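PDB 6AK1: dimethyl-sulfide monooxygenase from Hyphomicrobium sulfonivorans, which oxidises dimethyl sulfide with NADH and O2 to methanethiol and formaldehyde, using FMN as cofactor, in the first step of dimethyl sulfide degradation. Local coordinates for residues M165-K170 / Y206-F211; S274-M279 / K434-N439; G441-E444 / P448-Q451. All blocks are in the same frame, centred on the assembly; numbering follows the deposited sequence.

Contact 1: M165-K170 / Y206-F211; sequences MEVMYK and YKVPGF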
loop_
_atom_site.group_PDB
_atom_site.type_symbol
_atom_site.label_atom_id
_atom_site.label_comp_id
_atom_site.label_asym_id
_atom_site.label_seq_id
_atom_site.Cartn_x
_atom_site.Cartn_y
_atom_site.Cartn_z
ATOM N N MET A 165 -0.998 12.640 11.553
ATOM C CA MET A 165 -0.988 11.314 12.179
ATOM C C MET A 165 -1.231 11.405 13.681
ATOM O O MET A 165 -1.922 10.555 14.257
ATOM C CB MET A 165 0.347 10.610 11.924
ATOM C CG MET A 165 0.761 10.519 10.467
ATOM S SD MET A 165 -0.368 9.537 9.446
ATOM C CE MET A 165 -0.233 7.916 10.215
ATOM N N GLU A 166 -0.639 12.405 14.336
ATOM C CA GLU A 166 -0.927 12.659 15.750
ATOM C C GLU A 166 -2.435 12.724 16.006
ATOM O O GLU A 166 -2.955 12.052 16.905
ATOM C CB GLU A 166 -0.228 13.955 16.185
ATOM C CG GLU A 166 -0.630 14.490 17.561
ATOM C CD GLU A 166 0.076 15.806 17.924
ATOM O OE1 GLU A 166 0.842 16.344 17.089
ATOM O OE2 GLU A 166 -0.136 16.304 19.051
ATOM N N VAL A 167 -3.158 13.505 15.194
ATOM C CA VAL A 167 -4.617 13.589 15.323
ATOM C C VAL A 167 -5.253 12.208 15.177
ATOM O O VAL A 167 -6.082 11.802 16.001
ATOM C CB VAL A 167 -5.193 14.572 14.285
ATOM C CG1 VAL A 167 -6.712 14.468 14.238
ATOM C CG2 VAL A 167 -4.737 16.016 14.577
ATOM N N MET A 168 -4.882 11.474 14.110
ATOM C CA MET A 168 -5.435 10.139 13.872
ATOM C C MET A 168 -5.180 9.221 15.058
ATOM O O MET A 168 -6.091 8.527 15.523
ATOM C CB MET A 168 -4.822 9.509 12.606
ATOM C CG MET A 168 -4.857 10.358 11.357
ATOM S SD MET A 168 -6.534 10.613 10.778
ATOM C CE MET A 168 -6.849 9.097 9.876
ATOM N N TYR A 169 -3.928 9.183 15.540
ATOM C CA TYR A 169 -3.582 8.321 16.675
ATOM C C TYR A 169 -4.345 8.716 17.949
ATOM O O TYR A 169 -4.734 7.850 18.746
ATOM C CB TYR A 169 -2.073 8.367 16.925
ATOM C CG TYR A 169 -1.189 7.830 15.796
ATOM C CD1 TYR A 169 -1.653 6.876 14.891
ATOM C CD2 TYR A 169 0.117 8.269 15.659
ATOM C CE1 TYR A 169 -0.832 6.390 13.865
ATOM C CE2 TYR A 169 0.944 7.788 14.646
ATOM C CZ TYR A 169 0.467 6.850 13.756
ATOM O OH TYR A 169 1.303 6.393 12.754
ATOM N N LYS A 170 -4.559 10.016 18.170
ATOM C CA LYS A 170 -5.320 10.444 19.343
ATOM C C LYS A 170 -6.760 9.973 19.255
ATOM O O LYS A 170 -7.327 9.483 20.239
ATOM C CB LYS A 170 -5.277 11.971 19.486
ATOM C CG LYS A 170 -3.927 12.518 19.920
ATOM C CD LYS A 170 -3.940 14.054 20.029
ATOM C CE LYS A 170 -2.562 14.609 20.419
ATOM N NZ LYS A 170 -2.548 16.102 20.426
ATOM N N TYR A 206 -3.770 21.730 12.575
ATOM C CA TYR A 206 -5.087 21.147 12.768
ATOM C C TYR A 206 -5.642 21.540 14.126
ATOM O O TYR A 206 -4.909 21.639 15.116
ATOM C CB TYR A 206 -5.044 19.618 12.615
ATOM C CG TYR A 206 -4.562 19.218 11.245
ATOM C CD1 TYR A 206 -5.376 19.375 10.132
ATOM C CD2 TYR A 206 -3.278 18.721 11.055
ATOM C CE1 TYR A 206 -4.927 19.026 8.860
ATOM C CE2 TYR A 206 -2.821 18.373 9.792
ATOM C CZ TYR A 206 -3.649 18.527 8.707
ATOM O OH TYR A 206 -3.196 18.186 7.469
ATOM N N LYS A 207 -6.944 21.793 14.147
ATOM C CA LYS A 207 -7.682 22.013 15.379
ATOM C C LYS A 207 -8.799 20.982 15.395
ATOM O O LYS A 207 -9.706 21.042 14.564
ATOM C CB LYS A 207 -8.227 23.437 15.446
ATOM C CG LYS A 207 -8.625 23.881 16.839
ATOM C CD LYS A 207 -9.317 25.230 16.812
ATOM C CE LYS A 207 -9.772 25.611 18.208
ATOM N NZ LYS A 207 -10.447 24.466 18.888
ATOM N N VAL A 208 -8.705 20.015 16.302
ATOM C CA VAL A 208 -9.721 18.979 16.470
ATOM C C VAL A 208 -9.991 18.872 17.968
ATOM O O VAL A 208 -9.269 18.154 18.680
ATOM C CB VAL A 208 -9.274 17.634 15.860
ATOM C CG1 VAL A 208 -10.395 16.584 15.960
ATOM C CG2 VAL A 208 -8.840 17.817 14.413
ATOM N N PRO A 209 -10.988 19.600 18.497
ATOM C CA PRO A 209 -11.237 19.566 19.949
ATOM C C PRO A 209 -11.935 18.302 20.435
ATOM O O PRO A 209 -11.699 17.859 21.562
ATOM C CB PRO A 209 -12.123 20.804 20.184
ATOM C CG PRO A 209 -12.799 21.046 18.869
ATOM C CD PRO A 209 -11.761 20.659 17.820
ATOM N N GLY A 210 -12.795 17.715 19.609
ATOM C CA GLY A 210 -13.766 16.752 20.083
ATOM C C GLY A 210 -13.230 15.333 20.203
ATOM O O GLY A 210 -12.027 15.073 20.203
ATOM N N PHE A 211 -14.167 14.399 20.320
ATOM C CA PHE A 211 -13.841 12.995 20.504
ATOM C C PHE A 211 -14.220 12.205 19.258
ATOM O O PHE A 211 -15.078 12.612 18.471
ATOM C CB PHE A 211 -14.552 12.416 21.735
ATOM C CG PHE A 211 -16.048 12.562 21.706
ATOM C CD1 PHE A 211 -16.846 11.577 21.132
ATOM C CD2 PHE A 211 -16.662 13.671 22.269
ATOM C CE1 PHE A 211 -18.227 11.702 21.109
ATOM C CE2 PHE A 211 -18.049 13.805 22.245
ATOM C CZ PHE A 211 -18.830 12.821 21.671
#
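V167, in the middle of helix 157-174, and V208, on the short strand 207-208, are the point of closest backbone approach, with their CA atoms 7.5 Å apart and both side chains turned into the gap. The contact is small and wholly apolar, and V167 alone carries the helix side, its two methyls divided between two partners. With CG1 anti to the backbone N (chi1 169°), the V167 side chain brings that methyl up to the strand, and V167 CG1 lies 4.0 Å from V208 CG2. The other branch, V167 CG2, faces the base of the tyrosine and reaches Y206 CB at 4.1 Å; the two side chains meet at about a right angle, and the methylene rather than the ring does the touching. Beside V167 on the helix, K170 NZ and E166 OE2 form a salt bridge of 2.8 Å, the lysine coming to the anti side of the carboxylate; K170 NZ also bonds to H201. Y206 N is held by E163 from the preceding turn of the helix. The strand 207-208 pairs antiparallel with 201-202 in the excursion between the parallel barrel strands 130-135 and 223-227. H201 and P112 also touch V167, while Y113 of helix 112-126 touches V208, so the two valines join the hairpin to helix 157-174 of the TIM barrel, with helix 112-126 alongside.

Contact 2: S274-M279 / K434-N439; sequences SIKIFM and KLIGTN
K276, at the start of strand 276-284, packs against L435 of helix 431-435 and the following I436, across the end of the TIM barrel where its parallel strands begin. This is the end remote from the C-terminal strand ends that carry the active site in TIM-barrel enzymes. The backbones come nearest at S274 and I436, whose CA atoms are 7.0 Å apart.

The van der Waals part rests on the aliphatic stem of the lysine and one isoleucine methyl. I436 CD1 lies 3.8 Å from K276 CG, and CE of the same lysine is also close to this methyl, the two side chains crossing at a slant with the methyl against the bend of the lysine. That bend, at chi2 (-59°), folds the K276 chain back and brings K276 CE to 3.6 Å from L435 O. Farther along the strand, F278 and L435 approach only loosely.

The polar part belongs to the ammonium group. K276 NZ donates to the backbone O of D273, just before the strand, and to a water 3.1 Å away, which links it to I436 O. With an alanine here, D273 O and the bridging water would probably lose their ammonium donor, and a gap would be likely to open beside I436 CD1. The next residue, G437, has left helical phi/psi, with a phi of 96°.

Strand 243-246 flanks 276-284 through backbone bonds, and V6 and N8 of strand 6-12 touch F278. On the loop side of K276, I436 CD1 also rests 3.6 Å from S274 O, a methyl set against a backbone carbonyl oxygen.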
loop_
_atom_site.group_PDB
_atom_site.type_symbol
_atom_site.label_atom_id
_atom_site.label_comp_id
_atom_site.label_asym_id
_atom_site.label_seq_id
_atom_site.Cartn_x
_atom_site.Cartn_y
_atom_site.Cartn_z
ATOM N N SER A 274 10.583 -4.144 13.654
ATOM C CA SER A 274 9.293 -3.494 13.850
ATOM C C SER A 274 8.619 -3.130 12.536
ATOM O O SER A 274 7.396 -2.950 12.505
ATOM C CB SER A 274 9.462 -2.223 14.690
ATOM O OG SER A 274 9.822 -2.538 16.028
ATOM N N ILE A 275 9.391 -3.013 11.461
ATOM C CA ILE A 275 8.885 -2.658 10.144
ATOM C C ILE A 275 9.067 -3.866 9.246
ATOM O O ILE A 275 10.171 -4.417 9.161
ATOM C CB ILE A 275 9.625 -1.440 9.564
ATOM C CG1 ILE A 275 9.651 -0.293 10.579
ATOM C CG2 ILE A 275 9.008 -1.008 8.234
ATOM C CD1 ILE A 275 10.394 0.954 10.076
ATOM N N LYS A 276 7.998 -4.280 8.582
ATOM C CA LYS A 276 8.077 -5.331 7.584
ATOM C C LYS A 276 8.218 -4.662 6.228
ATOM O O LYS A 276 7.462 -3.740 5.913
ATOM C CB LYS A 276 6.846 -6.229 7.639
ATOM C CG LYS A 276 6.512 -6.694 9.039
ATOM C CD LYS A 276 7.667 -7.474 9.639
ATOM C CE LYS A 276 7.478 -7.637 11.144
ATOM N NZ LYS A 276 8.542 -8.480 11.764
ATOM N N ILE A 277 9.207 -5.093 5.445
ATOM C CA ILE A 277 9.592 -4.399 4.222
ATOM C C ILE A 277 9.143 -5.231 3.021
ATOM O O ILE A 277 9.524 -6.399 2.877
ATOM C CB ILE A 277 11.104 -4.124 4.188
ATOM C CG1 ILE A 277 11.510 -3.275 5.402
ATOM C CG2 ILE A 277 11.483 -3.433 2.899
ATOM C CD1 ILE A 277 12.993 -2.959 5.493
ATOM N N PHE A 278 8.333 -4.630 2.164
ATOM C CA PHE A 278 7.783 -5.300 0.999
ATOM C C PHE A 278 8.297 -4.587 -0.237
ATOM O O PHE A 278 8.257 -3.353 -0.304
ATOM C CB PHE A 278 6.248 -5.281 1.014
ATOM C CG PHE A 278 5.650 -5.744 2.303
ATOM C CD1 PHE A 278 6.115 -6.894 2.918
ATOM C CD2 PHE A 278 4.628 -5.020 2.913
ATOM C CE1 PHE A 278 5.562 -7.330 4.129
ATOM C CE2 PHE A 278 4.062 -5.449 4.114
ATOM C CZ PHE A 278 4.536 -6.605 4.728
ATOM N N MET A 279 8.769 -5.347 -1.211
ATOM C CA MET A 279 9.293 -4.757 -2.428
ATOM C C MET A 279 8.360 -5.064 -3.587
ATOM O O MET A 279 7.713 -6.107 -3.627
ATOM C CB MET A 279 10.705 -5.269 -2.743
ATOM C CG MET A 279 10.790 -6.781 -2.928
ATOM S SD MET A 279 12.406 -7.356 -3.493
ATOM C CE MET A 279 12.296 -7.025 -5.258
ATOM N N LYS A 434 -1.206 -10.960 12.759
ATOM C CA LYS A 434 -0.611 -11.820 11.740
ATOM C C LYS A 434 0.732 -11.282 11.245
ATOM O O LYS A 434 1.676 -12.056 11.048
ATOM C CB LYS A 434 -1.584 -11.985 10.572
ATOM C CG LYS A 434 -2.806 -12.839 10.868
ATOM C CD LYS A 434 -4.011 -12.357 10.042
ATOM C CE LYS A 434 -5.011 -13.477 9.764
ATOM N NZ LYS A 434 -5.779 -13.948 10.945
ATOM N N LEU A 435 0.842 -9.963 11.023
ATOM C CA LEU A 435 2.037 -9.414 10.376
ATOM C C LEU A 435 3.107 -8.969 11.369
ATOM O O LEU A 435 4.290 -9.293 11.202
ATOM C CB LEU A 435 1.670 -8.230 9.478
ATOM C CG LEU A 435 0.950 -8.556 8.176
ATOM C CD1 LEU A 435 0.711 -7.283 7.364
ATOM C CD2 LEU A 435 1.755 -9.552 7.366
ATOM N N ILE A 436 2.718 -8.204 12.383
ATOM C CA ILE A 436 3.687 -7.676 13.337
ATOM C C ILE A 436 3.858 -8.605 14.535
ATOM O O ILE A 436 4.960 -8.725 15.076
ATOM C CB ILE A 436 3.256 -6.266 13.770
ATOM C CG1 ILE A 436 3.218 -5.343 12.551
ATOM C CG2 ILE A 436 4.199 -5.710 14.830
ATOM C CD1 ILE A 436 4.604 -5.080 11.951
ATOM N N GLY A 437 2.798 -9.279 14.957
ATOM C CA GLY A 437 2.921 -10.280 15.988
ATOM C C GLY A 437 2.610 -9.832 17.396
ATOM O O GLY A 437 2.769 -10.635 18.318
ATOM N N THR A 438 2.179 -8.590 17.604
ATOM C CA THR A 438 1.709 -8.221 18.935
ATOM C C THR A 438 0.556 -9.135 19.312
ATOM O O THR A 438 -0.250 -9.521 18.465
ATOM C CB THR A 438 1.283 -6.753 18.986
ATOM O OG1 THR A 438 0.306 -6.505 17.972
ATOM C CG2 THR A 438 2.489 -5.830 18.759
ATOM N N ASN A 439 0.500 -9.530 20.580
ATOM C CA ASN A 439 -0.460 -10.568 20.942
ATOM C C ASN A 439 -1.892 -10.053 20.913
ATOM O O ASN A 439 -2.812 -10.821 20.609
ATOM C CB ASN A 439 -0.129 -11.161 22.311
ATOM C CG ASN A 439 -0.948 -12.413 22.606
ATOM O OD1 ASN A 439 -0.918 -13.382 21.842
ATOM N ND2 ASN A 439 -1.686 -12.396 23.720
HETATM O O HOH W 1 7.942 -8.377 14.819
#

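Contact 3: G441-E444 / P448-Q451; sequences GRVE and PAAQ
V443 meets A449 and A450 across a tight bend, the CA atoms of V443 and A450 being 6.2 Å apart. From V443 CB, which points at the turn 448-451, the side chain forks. CG2 takes the crowded position between the backbone N and the carbonyl carbon (chi1 -74° for CG1), which sets it over the backbone of the turn. There V443 CG2 lies 3.8 Å from A450 N and 4.0 Å from A450 CB. The same methyl, V443 CG2, is 4.1 Å from A449 CB. V443 CG1 runs past that alanine, 4.2 Å from A449 CB. One residue on, the backbone takes over, and E444 O comes within 3.3 Å of A450 CB, a close methyl-to-carbonyl contact, while the carboxylate of E444 leads away to S274. The near approach is consistent with the small side chains of A449 and A450. E173 of helix 157-174 touches V443 and A449, and Y169 of that helix touches A449. The arrangement is an irregular turn with helical backbone angles but without regular helical bonding, packed through V443, A449 and A450 in the chain beyond helix 431-435 and laid against an outer helix of the luciferase-like TIM barrel.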
loop_
_atom_site.group_PDB
_atom_site.type_symbol
_atom_site.label_atom_id
_atom_site.label_comp_id
_atom_site.label_asym_id
_atom_site.label_seq_id
_atom_site.Cartn_x
_atom_site.Cartn_y
_atom_site.Cartn_z
ATOM N N GLY A 441 -2.921 -7.575 18.916
ATOM C CA GLY A 441 -3.148 -6.905 17.647
ATOM C C GLY A 441 -3.176 -5.387 17.723
ATOM O O GLY A 441 -3.628 -4.725 16.785
ATOM N N ARG A 442 -2.703 -4.826 18.834
ATOM C CA ARG A 442 -2.516 -3.391 18.983
ATOM C C ARG A 442 -1.048 -3.031 18.762
ATOM O O ARG A 442 -0.163 -3.890 18.792
ATOM C CB ARG A 442 -2.982 -2.931 20.363
ATOM C CG ARG A 442 -4.427 -3.325 20.696
ATOM C CD ARG A 442 -5.096 -2.231 21.492
ATOM N NE ARG A 442 -5.640 -2.706 22.755
ATOM C CZ ARG A 442 -6.132 -1.910 23.697
ATOM N NH1 ARG A 442 -6.133 -0.592 23.528
ATOM N NH2 ARG A 442 -6.609 -2.438 24.816
ATOM N N VAL A 443 -0.800 -1.741 18.517
ATOM C CA VAL A 443 0.547 -1.309 18.163
ATOM C C VAL A 443 1.555 -1.656 19.264
ATOM O O VAL A 443 1.224 -1.723 20.456
ATOM C CB VAL A 443 0.565 0.202 17.883
ATOM C CG1 VAL A 443 -0.082 0.508 16.519
ATOM C CG2 VAL A 443 -0.125 0.965 19.048
ATOM N N GLU A 444 2.799 -1.885 18.848
ATOM C CA GLU A 444 3.909 -2.006 19.786
ATOM C C GLU A 444 4.001 -0.761 20.661
ATOM O O GLU A 444 3.689 0.351 20.225
ATOM C CB GLU A 444 5.227 -2.180 19.031
ATOM C CG GLU A 444 5.431 -3.529 18.386
ATOM C CD GLU A 444 6.854 -3.697 17.929
ATOM O OE1 GLU A 444 7.262 -2.984 16.981
ATOM O OE2 GLU A 444 7.579 -4.507 18.546
ATOM N N PRO A 448 4.646 5.138 17.610
ATOM C CA PRO A 448 4.188 6.466 18.053
ATOM C C PRO A 448 2.713 6.519 18.412
ATOM O O PRO A 448 2.324 7.381 19.209
ATOM C CB PRO A 448 4.512 7.376 16.857
ATOM C CG PRO A 448 4.711 6.444 15.685
ATOM C CD PRO A 448 5.251 5.178 16.266
ATOM N N ALA A 449 1.880 5.625 17.866
ATOM C CA ALA A 449 0.470 5.588 18.253
ATOM C C ALA A 449 0.288 5.173 19.712
ATOM O O ALA A 449 -0.672 5.603 20.368
ATOM C CB ALA A 449 -0.303 4.637 17.335
ATOM N N ALA A 450 1.199 4.348 20.238
ATOM C CA ALA A 450 1.057 3.827 21.596
ATOM C C ALA A 450 1.123 4.912 22.670
ATOM O O ALA A 450 0.658 4.686 23.789
ATOM C CB ALA A 450 2.132 2.776 21.862
ATOM N N GLN A 451 1.680 6.083 22.370
ATOM C CA GLN A 451 1.752 7.107 23.406
ATOM C C GLN A 451 0.398 7.734 23.720
ATOM O O GLN A 451 0.259 8.366 24.772
ATOM C CB GLN A 451 2.754 8.186 23.015
ATOM C CG GLN A 451 2.374 9.001 21.823
ATOM C CD GLN A 451 3.593 9.295 20.976
ATOM O OE1 GLN A 451 4.714 9.010 21.399
ATOM N NE2 GLN A 451 3.385 9.832 19.764
#

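None of the three contacts is fully core: contact 2 lies deepest, its centre about 14 Å from that of the chain, while the centres of contacts 3 and 1 are about 20 Å and 23 Å from it. Contact 1 is apolar side-chain packing; contact 3 is mostly so, with backbone atoms also in touch. Both involve helix 157-174, which meets a hairpin in the one and lies beside the late turn in the other, where Y169 CD1 packs 3.6 Å from A449 CB. Contact 2 instead joins a barrel strand to a helix end, adding a water bridge. It meets contact 3 through a probable hydrogen bond of 2.8 Å between S274 OG and E444 OE1, whereas contacts 1 and 2 do not touch.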